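Local coordinates for protein cycloalternan-forming enzyme (Listeria monocytogenes serovar 1/2a, PDB 5F7U) that belongs to glycoside hydrolase family 31, joining a TIM-barrel domain to beta-rich domains and a carbohydrate-binding module, at residues G298-S303 with N348-I353; L151-E154 with T158-M161. The protein carries 1 engineered substitution. All coordinates share one frame; numbering follows the deposited sequence.

In the fold
Both interactions belong to the beta-rich part of the enzyme around strand 333-338, and their centres lie about 11 Å apart. That strand pairs with strand 297-301 of interaction 1 and with strand 158-164 of interaction 2, so the two contacts build on the same sheet. Both are buried, interaction 1 nearer the centre of the chain. Interaction 1 sets helix 343-354 on that sheet through two tyrosine rings and an isoleucine, while the helix binds a magnesium ion away from the interface. Interaction 2 is a hairpin, held by backbone hydrogen bonds, with an apolar face and a polar, water-bridged one that is partly exposed at Arg160. The two meet where Glu154 packs on Asp352 and Ile353.

Interaction 1: residues G298-S303 with N348-I353; sequences GMYVNS and NNYTDI. With MG (magnesium ion), chain H.
Tyr350 drives the rim of its ring at the face of Tyr300, and this edge-to-face pair is the centre of a contact between a strand and a helix. Along the helix, Asn348 first gives its carbonyl oxygen to two donors, the backbone N of Asp352 and Thr351 OG1. Asn349 does not touch the 298-303 strand; its OD1 binds the magnesium ion at 2.2 Å, and five waters complete an octahedral shell. Its ND2 donates to one of those waters and to Ser339 O, which fixes the amide's rotation. Tyr350 follows, its CG anti to the backbone N (chi1 164°), a setting that carries the ring across to the strand. There its CE1 lies 3.7 Å from Tyr300 CD1, off-centre over the ring, with the planes at 81°. The backbone of Asn302 lies against the opposite face of Tyr300, while Tyr350 also stacks on Phe290. Asp352, at the exposed side of the helix, accepts through OD2 a hydrogen bond from a metal-bound water, and its OD1 forms a salt bridge with Lys356. Ile353, one turn beyond Asn349, returns to the interface, and its CG2 reaches Tyr300 CE2 at 3.8 Å. Such packing of a helix on a beta-sheet, here with a T-shaped aromatic pair at its centre, joins helix 343-354 to the galactose mutarotase-like region of this family 31 enzyme.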
loop_
_atom_site.group_PDB
_atom_site.type_symbol
_atom_site.label_atom_id
_atom_site.label_comp_id
_atom_site.label_asym_id
_atom_site.label_seq_id
_atom_site.Cartn_x
_atom_site.Cartn_y
_atom_site.Cartn_z
ATOM N N GLY A 298 1.832 2.234 -17.005
ATOM C CA GLY A 298 2.496 2.916 -15.907
ATOM C C GLY A 298 3.593 3.810 -16.450
ATOM O O GLY A 298 4.076 3.605 -17.572
ATOM N N MET A 299 3.980 4.811 -15.656
ATOM C CA MET A 299 5.125 5.661 -16.030
ATOM C C MET A 299 6.007 5.767 -14.810
ATOM O O MET A 299 5.525 6.099 -13.746
ATOM C CB MET A 299 4.673 7.065 -16.450
ATOM C CG MET A 299 5.831 7.984 -16.879
ATOM S SD MET A 299 5.277 9.550 -17.615
ATOM C CE MET A 299 4.595 8.974 -19.171
ATOM N N TYR A 300 7.295 5.502 -15.001
ATOM C CA TYR A 300 8.274 5.561 -13.921
ATOM C C TYR A 300 9.398 6.484 -14.341
ATOM O O TYR A 300 10.055 6.234 -15.345
ATOM C CB TYR A 300 8.805 4.152 -13.592
ATOM C CG TYR A 300 9.979 4.159 -12.617
ATOM C CD1 TYR A 300 9.900 4.866 -11.409
ATOM C CD2 TYR A 300 11.170 3.479 -12.922
ATOM C CE1 TYR A 300 10.969 4.883 -10.518
ATOM C CE2 TYR A 300 12.245 3.483 -12.029
ATOM C CZ TYR A 300 12.129 4.195 -10.841
ATOM O OH TYR A 300 13.175 4.216 -9.948
ATOM N N VAL A 301 9.618 7.555 -13.572
ATOM C CA VAL A 301 10.744 8.466 -13.857
ATOM C C VAL A 301 11.865 7.996 -12.943
ATOM O O VAL A 301 11.752 8.101 -11.715
ATOM C CB VAL A 301 10.383 9.955 -13.642
ATOM C CG1 VAL A 301 11.598 10.881 -13.845
ATOM C CG2 VAL A 301 9.273 10.371 -14.598
ATOM N N ASN A 302 12.922 7.472 -13.561
ATOM C CA ASN A 302 14.017 6.827 -12.853
ATOM C C ASN A 302 15.038 7.843 -12.372
ATOM O O ASN A 302 16.030 8.115 -13.057
ATOM C CB ASN A 302 14.681 5.765 -13.750
ATOM C CG ASN A 302 15.808 5.021 -13.035
ATOM O OD1 ASN A 302 15.840 4.956 -11.808
ATOM N ND2 ASN A 302 16.748 4.481 -13.806
ATOM N N SER A 303 14.749 8.445 -11.222
ATOM C CA SER A 303 15.660 9.399 -10.589
ATOM C C SER A 303 15.250 9.587 -9.147
ATOM O O SER A 303 14.064 9.602 -8.838
ATOM C CB SER A 303 15.546 10.772 -11.267
ATOM O OG SER A 303 16.478 11.681 -10.678
ATOM N N ASN A 348 4.105 -5.505 -11.544
ATOM C CA ASN A 348 5.180 -6.480 -11.599
ATOM C C ASN A 348 6.376 -5.976 -12.430
ATOM O O ASN A 348 7.526 -6.100 -11.996
ATOM C CB ASN A 348 4.710 -7.826 -12.134
ATOM C CG ASN A 348 5.790 -8.868 -12.072
ATOM O OD1 ASN A 348 6.247 -9.241 -10.987
ATOM N ND2 ASN A 348 6.260 -9.305 -13.240
ATOM N N ASN A 349 6.089 -5.414 -13.605
ATOM C CA ASN A 349 7.166 -4.894 -14.472
ATOM C C ASN A 349 7.936 -3.768 -13.797
ATOM O O ASN A 349 9.153 -3.696 -13.902
ATOM C CB ASN A 349 6.624 -4.489 -15.853
ATOM C CG ASN A 349 6.097 -5.679 -16.634
ATOM O OD1 ASN A 349 6.434 -6.821 -16.323
ATOM N ND2 ASN A 349 5.255 -5.427 -17.644
ATOM N N TYR A 350 7.222 -2.905 -13.075
ATOM C CA TYR A 350 7.853 -1.868 -12.287
ATOM C C TYR A 350 8.800 -2.508 -11.250
ATOM O O TYR A 350 9.910 -2.024 -11.054
ATOM C CB TYR A 350 6.776 -0.973 -11.640
ATOM C CG TYR A 350 7.308 -0.127 -10.512
ATOM C CD1 TYR A 350 8.088 1.008 -10.775
ATOM C CD2 TYR A 350 7.080 -0.481 -9.187
ATOM C CE1 TYR A 350 8.604 1.780 -9.750
ATOM C CE2 TYR A 350 7.616 0.281 -8.131
ATOM C CZ TYR A 350 8.368 1.410 -8.429
ATOM O OH TYR A 350 8.925 2.144 -7.413
ATOM N N THR A 351 8.362 -3.585 -10.599
ATOM C CA THR A 351 9.227 -4.250 -9.609
ATOM C C THR A 351 10.416 -4.974 -10.251
ATOM O O THR A 351 11.446 -5.180 -9.596
ATOM C CB THR A 351 8.468 -5.184 -8.647
ATOM O OG1 THR A 351 7.934 -6.297 -9.377
ATOM C CG2 THR A 351 7.394 -4.406 -7.894
ATOM N N ASP A 352 10.297 -5.328 -11.531
ATOM C CA ASP A 352 11.460 -5.827 -12.264
ATOM C C ASP A 352 12.547 -4.754 -12.298
ATOM O O ASP A 352 13.750 -5.061 -12.239
ATOM C CB ASP A 352 11.118 -6.169 -13.707
ATOM C CG ASP A 352 10.310 -7.429 -13.843
ATOM O OD1 ASP A 352 10.360 -8.337 -12.984
ATOM O OD2 ASP A 352 9.618 -7.528 -14.864
ATOM N N ILE A 353 12.115 -3.499 -12.391
ATOM C CA ILE A 353 13.040 -2.381 -12.535
ATOM C C ILE A 353 13.606 -1.973 -11.166
ATOM O O ILE A 353 14.814 -1.735 -11.046
ATOM C CB ILE A 353 12.386 -1.175 -13.257
ATOM C CG1 ILE A 353 11.959 -1.560 -14.693
ATOM C CG2 ILE A 353 13.328 0.036 -13.271
ATOM C CD1 ILE A 353 10.871 -0.656 -15.247
HETATM MG MG MG H . 6.544 -8.653 -17.457
HETATM O O HOH W 1 5.450 -9.632 -16.086
HETATM O O HOH W 2 4.829 -8.324 -18.541
HETATM O O HOH W 3 8.226 -9.118 -16.427
HETATM O O HOH W 4 6.862 -10.478 -18.490
HETATM O O HOH W 5 7.574 -7.509 -18.890
#

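Interaction 2: residues L151-E154 with T158-M161; sequences LSFE and TLRM
Leu151 and Met161 lie side by side and point the same way within an antiparallel beta hairpin, strands 148-153 and 158-164, in the galactose mutarotase-like region of the protein. Leu151 CD2 sits 3.7 Å from Met161 CG and equally near its sulfur, which the bend at chi2 turns back toward the leucine. Further along the same face, Leu159 CD1 reaches over the ring of Phe153, 4.0 Å from CE1. With chi1 at 172° and chi2 near 70°, Leu159 swings CD1 across to that ring. Ile198, Leu194 and Ile196 of strand 194-200 pack against Leu151, Phe153 and Leu159 respectively, so this side of the hairpin is apolar core.

Ser152 and Arg160 occupy the other face as a hydrogen-bonded pair. Arg160 N donates to Ser152 O at 2.8 Å, an almost straight bond, and Ser152 N returns one to Arg160 O at 3.1 Å. Above these bonds the serine hydroxyl lies against the arginine's aliphatic stem, with OG 3.6 Å from Arg160 CB. The chain of Arg160 runs out extended, and its NH2 forms a salt bridge with Asp334 on the adjoining strand.

Beyond the paired residues the chain turns a corner at Glu154, whose N makes only a weak bond to Thr158 O. Its side chain runs alongside Thr158, bent at chi2 (-82°), bringing OE1 to 3.5 Å from Thr158 CB. On the polar face, one water spans the pair, 2.7 Å from Ser152 OG and accepting a hydrogen bond from Arg160 NH1 at 3.1 Å, in the guanidinium plane.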
loop_
_atom_site.group_PDB
_atom_site.type_symbol
_atom_site.label_atom_id
_atom_site.label_comp_id
_atom_site.label_asym_id
_atom_site.label_seq_id
_atom_site.Cartn_x
_atom_site.Cartn_y
_atom_site.Cartn_z
ATOM N N LEU A 151 16.023 4.934 -27.238
ATOM C CA LEU A 151 14.902 4.052 -26.930
ATOM C C LEU A 151 15.443 2.646 -26.781
ATOM O O LEU A 151 16.233 2.196 -27.604
ATOM C CB LEU A 151 13.860 4.066 -28.055
ATOM C CG LEU A 151 13.383 5.398 -28.634
ATOM C CD1 LEU A 151 12.367 5.168 -29.741
ATOM C CD2 LEU A 151 12.779 6.283 -27.555
ATOM N N SER A 152 14.996 1.961 -25.731
ATOM C CA SER A 152 15.320 0.562 -25.536
ATOM C C SER A 152 14.136 -0.133 -24.883
ATOM O O SER A 152 13.233 0.522 -24.342
ATOM C CB SER A 152 16.594 0.392 -24.688
ATOM O OG SER A 152 16.453 0.997 -23.408
ATOM N N PHE A 153 14.151 -1.461 -24.926
ATOM C CA PHE A 153 13.075 -2.248 -24.335
ATOM C C PHE A 153 13.562 -3.001 -23.124
ATOM O O PHE A 153 14.321 -3.940 -23.240
ATOM C CB PHE A 153 12.472 -3.185 -25.400
ATOM C CG PHE A 153 11.708 -2.448 -26.460
ATOM C CD1 PHE A 153 10.398 -2.018 -26.219
ATOM C CD2 PHE A 153 12.319 -2.107 -27.680
ATOM C CE1 PHE A 153 9.690 -1.296 -27.189
ATOM C CE2 PHE A 153 11.616 -1.387 -28.646
ATOM C CZ PHE A 153 10.301 -0.980 -28.401
ATOM N N GLU A 154 13.126 -2.573 -21.946
ATOM C CA GLU A 154 13.376 -3.342 -20.724
ATOM C C GLU A 154 12.722 -4.728 -20.851
ATOM O O GLU A 154 13.274 -5.730 -20.408
ATOM C CB GLU A 154 12.873 -2.558 -19.500
ATOM C CG GLU A 154 13.220 -3.174 -18.143
ATOM C CD GLU A 154 12.279 -4.285 -17.714
ATOM O OE1 GLU A 154 11.121 -4.320 -18.184
ATOM O OE2 GLU A 154 12.685 -5.149 -16.912
ATOM N N THR A 158 7.711 -2.944 -22.200
ATOM C CA THR A 158 8.181 -1.893 -21.289
ATOM C C THR A 158 9.263 -1.089 -22.015
ATOM O O THR A 158 10.350 -1.608 -22.271
ATOM C CB THR A 158 8.713 -2.502 -19.972
ATOM O OG1 THR A 158 7.654 -3.201 -19.304
ATOM C CG2 THR A 158 9.251 -1.406 -19.012
ATOM N N LEU A 159 8.928 0.157 -22.355
ATOM C CA LEU A 159 9.797 1.032 -23.146
ATOM C C LEU A 159 10.578 1.963 -22.237
ATOM O O LEU A 159 10.004 2.562 -21.338
ATOM C CB LEU A 159 8.951 1.839 -24.130
ATOM C CG LEU A 159 9.621 2.959 -24.937
ATOM C CD1 LEU A 159 10.579 2.378 -25.974
ATOM C CD2 LEU A 159 8.565 3.828 -25.607
ATOM N N ARG A 160 11.875 2.089 -22.484
ATOM C CA ARG A 160 12.727 3.003 -21.724
ATOM C C ARG A 160 13.192 4.132 -22.634
ATOM O O ARG A 160 13.703 3.887 -23.725
ATOM C CB ARG A 160 13.954 2.258 -21.180
ATOM C CG ARG A 160 14.780 3.069 -20.197
ATOM C CD ARG A 160 16.025 2.280 -19.868
ATOM N NE ARG A 160 16.788 2.882 -18.791
ATOM C CZ ARG A 160 17.856 2.304 -18.245
ATOM N NH1 ARG A 160 18.283 1.111 -18.691
ATOM N NH2 ARG A 160 18.480 2.904 -17.235
ATOM N N MET A 161 13.036 5.368 -22.169
ATOM C CA MET A 161 13.532 6.554 -22.873
ATOM C C MET A 161 14.669 7.193 -22.112
ATOM O O MET A 161 14.531 7.435 -20.927
ATOM C CB MET A 161 12.426 7.604 -22.948
ATOM C CG MET A 161 11.732 7.665 -24.271
ATOM S SD MET A 161 10.696 6.231 -24.459
ATOM C CE MET A 161 9.349 6.751 -23.373
HETATM O O HOH W 6 16.926 3.630 -23.654
HETATM O O HOH W 7 17.541 -0.338 -21.317
#